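Local coordinates for probable mannosyltransferase KTR4 (Saccharomyces cerevisiae, PDB 5A07), which is a probable yeast mannosyltransferase with a GT-A-type fold and holds GDP and a manganese ion in this model, at residues Y243-F248 / F321-L326; K224-W229 / F248-D253; E270-S275 / R358-A363. All blocks are in the same frame, centred on the assembly; numbering follows the deposited sequence.

Interaction 1. Residues Y243-F248 / F321-L326; sequences YDVFQF and FEIVDL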
loop_
_atom_site.group_PDB
_atom_site.type_symbol
_atom_site.label_atom_id
_atom_site.label_comp_id
_atom_site.label_asym_id
_atom_site.label_seq_id
_atom_site.Cartn_x
_atom_site.Cartn_y
_atom_site.Cartn_z
ATOM N N TYR B 243 -4.485 -19.842 5.960
ATOM C CA TYR B 243 -4.277 -19.379 7.316
ATOM C C TYR B 243 -4.954 -18.047 7.441
ATOM O O TYR B 243 -5.125 -17.333 6.454
ATOM C CB TYR B 243 -2.786 -19.254 7.666
ATOM C CG TYR B 243 -1.995 -18.317 6.770
ATOM C CD1 TYR B 243 -1.526 -18.747 5.568
ATOM C CD2 TYR B 243 -1.789 -16.995 7.145
ATOM C CE1 TYR B 243 -0.835 -17.903 4.730
ATOM C CE2 TYR B 243 -1.117 -16.148 6.333
ATOM C CZ TYR B 243 -0.629 -16.600 5.127
ATOM O OH TYR B 243 0.041 -15.780 4.303
ATOM N N ASP B 244 -5.327 -17.712 8.661
ATOM C CA ASP B 244 -5.942 -16.403 9.007
ATOM C C ASP B 244 -4.892 -15.299 8.930
ATOM O O ASP B 244 -3.924 -15.295 9.672
ATOM C CB ASP B 244 -6.549 -16.495 10.391
ATOM C CG ASP B 244 -7.364 -15.278 10.792
ATOM O OD1 ASP B 244 -6.939 -14.121 10.557
ATOM O OD2 ASP B 244 -8.474 -15.467 11.328
ATOM N N VAL B 245 -5.066 -14.401 7.973
ATOM C CA VAL B 245 -4.085 -13.399 7.646
ATOM C C VAL B 245 -3.964 -12.360 8.724
ATOM O O VAL B 245 -2.867 -12.002 9.133
ATOM C CB VAL B 245 -4.428 -12.745 6.281
ATOM C CG1 VAL B 245 -3.589 -11.532 5.979
ATOM C CG2 VAL B 245 -4.204 -13.747 5.169
ATOM N N PHE B 246 -5.090 -11.899 9.234
ATOM C CA PHE B 246 -5.032 -10.960 10.382
ATOM C C PHE B 246 -4.370 -11.577 11.602
ATOM O O PHE B 246 -3.578 -10.913 12.288
ATOM C CB PHE B 246 -6.414 -10.423 10.749
ATOM C CG PHE B 246 -7.125 -9.678 9.667
ATOM C CD1 PHE B 246 -6.492 -8.763 8.884
ATOM C CD2 PHE B 246 -8.484 -9.799 9.516
ATOM C CE1 PHE B 246 -7.174 -8.017 7.959
ATOM C CE2 PHE B 246 -9.167 -9.060 8.545
ATOM C CZ PHE B 246 -8.492 -8.163 7.770
ATOM N N GLN B 247 -4.657 -12.813 11.886
ATOM C CA GLN B 247 -4.012 -13.483 13.054
ATOM C C GLN B 247 -2.523 -13.690 12.801
ATOM O O GLN B 247 -1.756 -13.628 13.739
ATOM C CB GLN B 247 -4.698 -14.835 13.440
ATOM C CG GLN B 247 -6.139 -14.668 13.905
ATOM C CD GLN B 247 -6.299 -14.006 15.279
ATOM O OE1 GLN B 247 -5.520 -13.184 15.660
ATOM N NE2 GLN B 247 -7.342 -14.398 16.011
ATOM N N PHE B 248 -2.113 -13.967 11.549
ATOM C CA PHE B 248 -0.719 -14.019 11.227
ATOM C C PHE B 248 -0.035 -12.704 11.521
ATOM O O PHE B 248 1.042 -12.648 12.150
ATOM C CB PHE B 248 -0.504 -14.433 9.770
ATOM C CG PHE B 248 0.869 -14.186 9.287
ATOM C CD1 PHE B 248 1.865 -15.112 9.508
ATOM C CD2 PHE B 248 1.185 -12.987 8.627
ATOM C CE1 PHE B 248 3.184 -14.877 9.123
ATOM C CE2 PHE B 248 2.496 -12.745 8.190
ATOM C CZ PHE B 248 3.507 -13.680 8.460
ATOM N N PHE B 321 -4.004 -2.887 -2.780
ATOM C CA PHE B 321 -4.038 -3.977 -1.783
ATOM C C PHE B 321 -3.232 -3.524 -0.586
ATOM O O PHE B 321 -2.133 -3.026 -0.753
ATOM C CB PHE B 321 -3.345 -5.226 -2.351
ATOM C CG PHE B 321 -3.056 -6.312 -1.300
ATOM C CD1 PHE B 321 -1.950 -6.217 -0.467
ATOM C CD2 PHE B 321 -3.898 -7.339 -1.117
ATOM C CE1 PHE B 321 -1.675 -7.196 0.488
ATOM C CE2 PHE B 321 -3.664 -8.293 -0.171
ATOM C CZ PHE B 321 -2.562 -8.234 0.644
ATOM N N GLU B 322 -3.775 -3.609 0.614
ATOM C CA GLU B 322 -2.924 -3.432 1.799
ATOM C C GLU B 322 -3.623 -4.133 2.983
ATOM O O GLU B 322 -4.871 -4.178 3.039
ATOM C CB GLU B 322 -2.575 -1.977 2.056
ATOM C CG GLU B 322 -3.772 -1.062 2.221
ATOM C CD GLU B 322 -3.444 0.404 2.437
ATOM O OE1 GLU B 322 -2.284 0.833 2.736
ATOM O OE2 GLU B 322 -4.408 1.172 2.348
ATOM N N ILE B 323 -2.837 -4.769 3.866
ATOM C CA ILE B 323 -3.343 -5.295 5.152
ATOM C C ILE B 323 -2.716 -4.310 6.159
ATOM O O ILE B 323 -1.494 -4.156 6.183
ATOM C CB ILE B 323 -2.806 -6.662 5.454
ATOM C CG1 ILE B 323 -2.991 -7.675 4.323
ATOM C CG2 ILE B 323 -3.468 -7.203 6.684
ATOM C CD1 ILE B 323 -4.362 -7.861 3.912
ATOM N N VAL B 324 -3.510 -3.671 6.975
ATOM C CA VAL B 324 -2.954 -2.617 7.822
ATOM C C VAL B 324 -3.486 -2.703 9.255
ATOM O O VAL B 324 -4.675 -2.953 9.516
ATOM C CB VAL B 324 -3.048 -1.207 7.186
ATOM C CG1 VAL B 324 -4.431 -0.884 6.776
ATOM C CG2 VAL B 324 -2.477 -0.161 8.145
ATOM N N ASP B 325 -2.545 -2.553 10.176
ATOM C CA ASP B 325 -2.793 -2.468 11.595
ATOM C C ASP B 325 -3.137 -1.008 11.867
ATOM O O ASP B 325 -2.291 -0.119 11.839
ATOM C CB ASP B 325 -1.557 -2.942 12.376
ATOM C CG ASP B 325 -1.741 -2.960 13.921
ATOM O OD1 ASP B 325 -2.690 -2.283 14.412
ATOM O OD2 ASP B 325 -0.959 -3.687 14.610
ATOM N N LEU B 326 -4.425 -0.751 12.102
ATOM C CA LEU B 326 -4.866 0.619 12.283
ATOM C C LEU B 326 -4.281 1.317 13.526
ATOM O O LEU B 326 -4.279 2.552 13.549
ATOM C CB LEU B 326 -6.392 0.729 12.347
ATOM C CG LEU B 326 -7.181 0.218 11.131
ATOM C CD1 LEU B 326 -8.666 0.481 11.286
ATOM C CD2 LEU B 326 -6.683 0.872 9.881
#
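I323, on a central strand of the mixed sheet of this GT-A-type fold, meets V245 and F246 in the first turn of helix 245-251, a helix-on-sheet contact buried in the chain and made wholly of apolar groups. The two branches of I323 divide the work. CG2 lies near the plane of the F246 ring, at its edge, 4.0 Å from F246 CE1. CG1, which stands beside the backbone N of I323 (chi1 -52°), takes the other neighbour at 4.2 Å from V245 CG1. F246 meets I323 by the CD1–CE1 side of its ring, although its CB does not point at the strand, whereas the CB of V245 does. W229 of the adjacent strand 227-230 touches both F246 and I323 and so continues the apolar layer.

Polar bonds flank this layer on both sides of the contact. On the strand, I323 pairs through its backbone with G257, and E322 forms salt bridges with R358 and R230. At the helix start, D244 is the N-cap; its OD2 also accepts from Y136 OH and G101 N. The capping bond runs from Q247 N to D244 OD1, 2.9 Å long and nearly straight at 165°, with the N-H arriving from above the carboxylate plane.

Interaction 2. Residues K224-W229 / F248-D253; sequences KYKYVW and FMNKND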
loop_
_atom_site.group_PDB
_atom_site.type_symbol
_atom_site.label_atom_id
_atom_site.label_comp_id
_atom_site.label_asym_id
_atom_site.label_seq_id
_atom_site.Cartn_x
_atom_site.Cartn_y
_atom_site.Cartn_z
ATOM N N LYS B 224 -14.371 0.007 15.676
ATOM C CA LYS B 224 -14.265 -1.266 16.362
ATOM C C LYS B 224 -13.201 -2.237 15.802
ATOM O O LYS B 224 -13.111 -3.386 16.246
ATOM C CB LYS B 224 -15.646 -1.955 16.334
ATOM C CG LYS B 224 -16.261 -2.230 14.944
ATOM C CD LYS B 224 -17.661 -2.871 15.032
ATOM C CE LYS B 224 -18.323 -2.989 13.678
ATOM N NZ LYS B 224 -18.668 -1.700 13.007
ATOM N N TYR B 225 -12.479 -1.865 14.763
ATOM C CA TYR B 225 -11.508 -2.820 14.158
ATOM C C TYR B 225 -10.063 -2.362 14.412
ATOM O O TYR B 225 -9.787 -1.171 14.366
ATOM C CB TYR B 225 -11.744 -2.941 12.668
ATOM C CG TYR B 225 -13.077 -3.502 12.266
ATOM C CD1 TYR B 225 -13.428 -4.764 12.588
ATOM C CD2 TYR B 225 -14.002 -2.716 11.652
ATOM C CE1 TYR B 225 -14.645 -5.298 12.207
ATOM C CE2 TYR B 225 -15.225 -3.201 11.275
ATOM C CZ TYR B 225 -15.539 -4.499 11.543
ATOM O OH TYR B 225 -16.780 -4.955 11.164
ATOM N N LYS B 226 -9.174 -3.355 14.527
ATOM C CA LYS B 226 -7.746 -3.149 14.563
ATOM C C LYS B 226 -7.088 -3.299 13.157
ATOM O O LYS B 226 -6.078 -2.631 12.861
ATOM C CB LYS B 226 -7.115 -4.175 15.543
ATOM C CG LYS B 226 -5.593 -4.068 15.657
ATOM C CD LYS B 226 -5.076 -4.945 16.761
ATOM C CE LYS B 226 -3.559 -5.047 16.803
ATOM N NZ LYS B 226 -2.865 -3.754 16.881
ATOM N N TYR B 227 -7.683 -4.152 12.303
ATOM C CA TYR B 227 -7.064 -4.479 10.993
ATOM C C TYR B 227 -8.036 -4.230 9.882
ATOM O O TYR B 227 -9.244 -4.513 10.063
ATOM C CB TYR B 227 -6.705 -5.925 10.942
ATOM C CG TYR B 227 -5.595 -6.332 11.858
ATOM C CD1 TYR B 227 -4.265 -6.005 11.568
ATOM C CD2 TYR B 227 -5.861 -6.970 13.049
ATOM C CE1 TYR B 227 -3.247 -6.353 12.401
ATOM C CE2 TYR B 227 -4.819 -7.329 13.888
ATOM C CZ TYR B 227 -3.509 -7.040 13.561
ATOM O OH TYR B 227 -2.447 -7.378 14.435
ATOM N N VAL B 228 -7.503 -3.818 8.723
ATOM C CA VAL B 228 -8.308 -3.746 7.516
ATOM C C VAL B 228 -7.527 -4.478 6.446
ATOM O O VAL B 228 -6.277 -4.441 6.422
ATOM C CB VAL B 228 -8.678 -2.327 7.016
ATOM C CG1 VAL B 228 -9.508 -1.503 8.051
ATOM C CG2 VAL B 228 -7.484 -1.583 6.626
ATOM N N TRP B 229 -8.264 -5.160 5.577
ATOM C CA TRP B 229 -7.780 -5.608 4.310
ATOM C C TRP B 229 -8.483 -4.693 3.306
ATOM O O TRP B 229 -9.687 -4.861 3.054
ATOM C CB TRP B 229 -8.168 -7.084 4.156
ATOM C CG TRP B 229 -7.697 -7.768 2.909
ATOM C CD1 TRP B 229 -7.613 -7.230 1.654
ATOM C CD2 TRP B 229 -7.315 -9.141 2.795
ATOM N NE1 TRP B 229 -7.136 -8.196 0.743
ATOM C CE2 TRP B 229 -6.947 -9.373 1.429
ATOM C CE3 TRP B 229 -7.248 -10.198 3.703
ATOM C CZ2 TRP B 229 -6.521 -10.621 0.984
ATOM C CZ3 TRP B 229 -6.757 -11.405 3.287
ATOM C CH2 TRP B 229 -6.390 -11.609 1.919
ATOM N N PHE B 248 -2.113 -13.967 11.549
ATOM C CA PHE B 248 -0.719 -14.019 11.227
ATOM C C PHE B 248 -0.035 -12.704 11.521
ATOM O O PHE B 248 1.042 -12.648 12.150
ATOM C CB PHE B 248 -0.504 -14.433 9.770
ATOM C CG PHE B 248 0.869 -14.186 9.287
ATOM C CD1 PHE B 248 1.865 -15.112 9.508
ATOM C CD2 PHE B 248 1.185 -12.987 8.627
ATOM C CE1 PHE B 248 3.184 -14.877 9.123
ATOM C CE2 PHE B 248 2.496 -12.745 8.190
ATOM C CZ PHE B 248 3.507 -13.680 8.460
ATOM N N MET B 249 -0.685 -11.616 11.151
ATOM C CA MET B 249 -0.108 -10.270 11.393
ATOM C C MET B 249 0.074 -10.041 12.903
ATOM O O MET B 249 1.107 -9.534 13.373
ATOM C CB MET B 249 -1.016 -9.144 10.873
ATOM C CG MET B 249 -1.431 -9.135 9.416
ATOM S SD MET B 249 -0.046 -8.876 8.398
ATOM C CE MET B 249 0.091 -7.067 8.524
ATOM N N ASN B 250 -0.965 -10.333 13.629
ATOM C CA ASN B 250 -0.969 -10.094 15.052
ATOM C C ASN B 250 0.073 -10.966 15.759
ATOM O O ASN B 250 0.886 -10.465 16.554
ATOM C CB ASN B 250 -2.353 -10.410 15.623
ATOM C CG ASN B 250 -2.493 -9.897 17.015
ATOM O OD1 ASN B 250 -2.616 -8.720 17.240
ATOM N ND2 ASN B 250 -2.356 -10.781 17.953
ATOM N N LYS B 251 0.053 -12.271 15.487
ATOM C CA LYS B 251 0.958 -13.172 16.121
ATOM C C LYS B 251 2.431 -12.923 15.769
ATOM O O LYS B 251 3.288 -13.276 16.543
ATOM C CB LYS B 251 0.577 -14.622 15.814
ATOM C CG LYS B 251 1.140 -15.612 16.768
ATOM C CD LYS B 251 0.544 -15.510 18.190
ATOM C CE LYS B 251 1.439 -16.190 19.237
ATOM N NZ LYS B 251 1.611 -17.634 18.915
ATOM N N ASN B 252 2.744 -12.349 14.616
ATOM C CA ASN B 252 4.120 -12.102 14.217
ATOM C C ASN B 252 4.527 -10.623 14.233
ATOM O O ASN B 252 5.507 -10.236 13.629
ATOM C CB ASN B 252 4.370 -12.794 12.871
ATOM C CG ASN B 252 4.215 -14.298 12.984
ATOM O OD1 ASN B 252 5.116 -14.982 13.446
ATOM N ND2 ASN B 252 2.997 -14.826 12.711
ATOM N N ASP B 253 3.721 -9.805 14.899
ATOM C CA ASP B 253 3.963 -8.375 15.088
ATOM C C ASP B 253 4.204 -7.603 13.809
ATOM O O ASP B 253 5.062 -6.746 13.733
ATOM C CB ASP B 253 5.098 -8.153 16.128
ATOM C CG ASP B 253 4.674 -8.647 17.537
ATOM O OD1 ASP B 253 3.488 -8.473 17.893
ATOM O OD2 ASP B 253 5.501 -9.237 18.230
#
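Y227, on strand 227-230 of the GT-A-type sheet, brings its ring up to the last turn of helix 245-251, where M249 and N250 receive it. This helix-on-sheet contact is packed at its inner end and opens toward solvent at the other.

The inner part belongs to Y227 and M249, both buried. Ring atom Y227 CE1 comes within 3.9 Å of M249 CB, the ring approaching obliquely. M249 touches the tyrosine by the root of its side chain; its chain is bent at chi2 and chi3, which carries SD and CE away from the ring, and beyond the two segments the side chain packs on I323 and F374. The CG of K226 lies over one face of the Y227 ring, 3.8 Å above its plane and displaced toward the rim.

The outer part is polar and lies toward solvent, and centres on exposed N250. Its amide plane stands 88° from the tyrosine ring, almost perpendicular. Y227 OH is 3.1 Å from N250 OD1 and 3.3 Å from N250 CB, so the phenol end rests against the base of the asparagine as well as its amide. K226 crosses N250 at about a right angle, with only its aliphatic CE near, 3.8 Å from N250 OD1; its ammonium group is engaged elsewhere, in salt bridges with D327 and D325.

Just beyond N250 the helix ends in a Schellman motif, with D253, at positive phi, as the C-prime residue. F248 O is gripped twice here, by N252 N and by N252 ND2, the latter 3.0 Å away in the carbonyl plane, on a lone pair.

Interaction 3. Residues E270-S275 / R358-A363; sequences ETLWTS and RSLALA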
loop_
_atom_site.group_PDB
_atom_site.type_symbol
_atom_site.label_atom_id
_atom_site.label_comp_id
_atom_site.label_asym_id
_atom_site.label_seq_id
_atom_site.Cartn_x
_atom_site.Cartn_y
_atom_site.Cartn_z
ATOM N N GLU B 270 5.835 16.592 -6.328
ATOM C CA GLU B 270 7.004 17.490 -6.390
ATOM C C GLU B 270 7.569 17.873 -5.040
ATOM O O GLU B 270 8.805 17.793 -4.842
ATOM C CB GLU B 270 6.657 18.760 -7.188
ATOM C CG GLU B 270 7.850 19.689 -7.302
ATOM C CD GLU B 270 7.616 20.831 -8.289
ATOM O OE1 GLU B 270 6.445 21.196 -8.469
ATOM O OE2 GLU B 270 8.603 21.335 -8.871
ATOM N N THR B 271 6.750 18.273 -4.087
ATOM C CA THR B 271 7.228 18.679 -2.774
ATOM C C THR B 271 6.884 17.784 -1.607
ATOM O O THR B 271 7.079 18.152 -0.471
ATOM C CB THR B 271 6.766 20.125 -2.386
ATOM O OG1 THR B 271 5.327 20.182 -2.206
ATOM C CG2 THR B 271 7.241 21.145 -3.456
ATOM N N LEU B 272 6.456 16.563 -1.833
ATOM C CA LEU B 272 6.089 15.718 -0.701
ATOM C C LEU B 272 7.314 15.298 0.181
ATOM O O LEU B 272 7.281 15.368 1.392
ATOM C CB LEU B 272 5.310 14.485 -1.197
ATOM C CG LEU B 272 5.025 13.419 -0.135
ATOM C CD1 LEU B 272 4.173 13.939 0.996
ATOM C CD2 LEU B 272 4.303 12.270 -0.881
ATOM N N TRP B 273 8.379 14.910 -0.462
ATOM C CA TRP B 273 9.625 14.552 0.264
ATOM C C TRP B 273 10.198 15.767 1.019
ATOM O O TRP B 273 10.538 15.680 2.172
ATOM C CB TRP B 273 10.690 14.052 -0.755
ATOM C CG TRP B 273 11.997 13.705 -0.107
ATOM C CD1 TRP B 273 13.148 14.445 -0.145
ATOM C CD2 TRP B 273 12.248 12.600 0.779
ATOM N NE1 TRP B 273 14.105 13.854 0.646
ATOM C CE2 TRP B 273 13.590 12.700 1.191
ATOM C CE3 TRP B 273 11.483 11.508 1.211
ATOM C CZ2 TRP B 273 14.175 11.783 2.066
ATOM C CZ3 TRP B 273 12.051 10.582 2.070
ATOM C CH2 TRP B 273 13.403 10.698 2.471
ATOM N N THR B 274 10.336 16.897 0.346
ATOM C CA THR B 274 10.973 18.084 1.012
ATOM C C THR B 274 10.141 18.508 2.184
ATOM O O THR B 274 10.665 18.771 3.252
ATOM C CB THR B 274 11.251 19.232 0.016
ATOM O OG1 THR B 274 10.079 19.529 -0.733
ATOM C CG2 THR B 274 12.239 18.764 -1.028
ATOM N N SER B 275 8.813 18.471 2.049
ATOM C CA SER B 275 7.967 18.762 3.208
ATOM C C SER B 275 8.092 17.726 4.299
ATOM O O SER B 275 8.050 18.030 5.494
ATOM C CB SER B 275 6.480 18.885 2.822
ATOM O OG SER B 275 6.319 19.824 1.802
ATOM N N ARG B 358 1.345 7.008 2.777
ATOM C CA ARG B 358 1.380 5.862 3.718
ATOM C C ARG B 358 2.795 5.270 3.808
ATOM O O ARG B 358 3.263 4.913 4.909
ATOM C CB ARG B 358 0.394 4.759 3.220
ATOM C CG ARG B 358 0.362 3.509 4.062
ATOM C CD ARG B 358 -0.841 3.489 4.948
ATOM N NE ARG B 358 -2.070 3.262 4.175
ATOM C CZ ARG B 358 -3.081 4.122 4.083
ATOM N NH1 ARG B 358 -3.049 5.298 4.755
ATOM N NH2 ARG B 358 -4.148 3.788 3.377
ATOM N N SER B 359 3.444 5.160 2.655
ATOM C CA SER B 359 4.746 4.473 2.526
ATOM C C SER B 359 5.873 5.285 3.208
ATOM O O SER B 359 6.706 4.706 3.893
ATOM C CB SER B 359 5.119 4.245 1.062
ATOM O OG SER B 359 4.170 3.400 0.437
ATOM N N LEU B 360 5.811 6.605 3.107
ATOM C CA LEU B 360 6.815 7.459 3.816
ATOM C C LEU B 360 6.700 7.343 5.307
ATOM O O LEU B 360 7.680 7.168 6.025
ATOM C CB LEU B 360 6.684 8.947 3.390
ATOM C CG LEU B 360 7.195 9.186 2.017
ATOM C CD1 LEU B 360 6.721 10.539 1.481
ATOM C CD2 LEU B 360 8.704 9.181 1.977
ATOM N N ALA B 361 5.458 7.341 5.789
ATOM C CA ALA B 361 5.213 7.171 7.190
ATOM C C ALA B 361 5.694 5.808 7.691
ATOM O O ALA B 361 6.312 5.719 8.765
ATOM C CB ALA B 361 3.767 7.342 7.527
ATOM N N LEU B 362 5.343 4.752 6.966
ATOM C CA LEU B 362 5.783 3.423 7.378
ATOM C C LEU B 362 7.343 3.327 7.385
ATOM O O LEU B 362 7.934 2.732 8.237
ATOM C CB LEU B 362 5.178 2.386 6.434
ATOM C CG LEU B 362 3.717 2.078 6.654
ATOM C CD1 LEU B 362 3.204 1.355 5.395
ATOM C CD2 LEU B 362 3.519 1.205 7.881
ATOM N N ALA B 363 7.981 3.861 6.372
ATOM C CA ALA B 363 9.422 3.705 6.240
ATOM C C ALA B 363 10.185 4.551 7.308
ATOM O O ALA B 363 11.252 4.150 7.774
ATOM C CB ALA B 363 9.838 4.135 4.853
#
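L360, on helix 354-365, pushes its forked end between L272 and W273 at the start of helix 272-282, a helix-to-helix packing contact buried in this GT-A-type protein. Each methyl has its own partner. CD1 meets the other leucine tip to tip, 3.7 Å from L272 CG and 3.8 Å from L272 CD2. CD2 lies in the plane of the indole, at the edge of its six-membered ring, 3.6 Å from W273 CZ3; the two side chains cross at about a right angle.

L272 and W273 share the same first torsion and are parted by their successive positions on helix 272-282. In W273 the CB does not point at the opposite helix, yet with CG anti to the backbone N (chi1 178°) the benzo edge comes round to L360. The CB of L272 already faces that helix.

Farther out, Y312 meets the indole with its ring at about 15° to it, and K297 of helix 293-297 also touches W273. L296 of that helix and Y337 of helix 332-344 pack on L360, while L341 and W352 adjoin L272. The turn that carries L272 and W273 is closed by the backbone bond from S275 N to T271 O, 3.1 Å long.

Overall arrangement
From the N terminus, strand 227-230 comes first; interaction 2 closes a short loop of 18 residues when the chain returns in helix 245-251. Interaction 1 starts on that same helix, sharing F248, and closes a much longer loop at strand 322-325, the antiparallel neighbour of strand 227-230. The two therefore cross along the chain, and together seat one helix on two adjacent strands of the sheet. Interaction 3 opens after interaction 2 has closed and crosses interaction 1, joining helices 272-282 and 354-365 on the opposite side of the chain's centre from interaction 1. The centres of interactions 1 and 3 are about 23 Å apart, yet the E322–R358 salt bridge connects their segments.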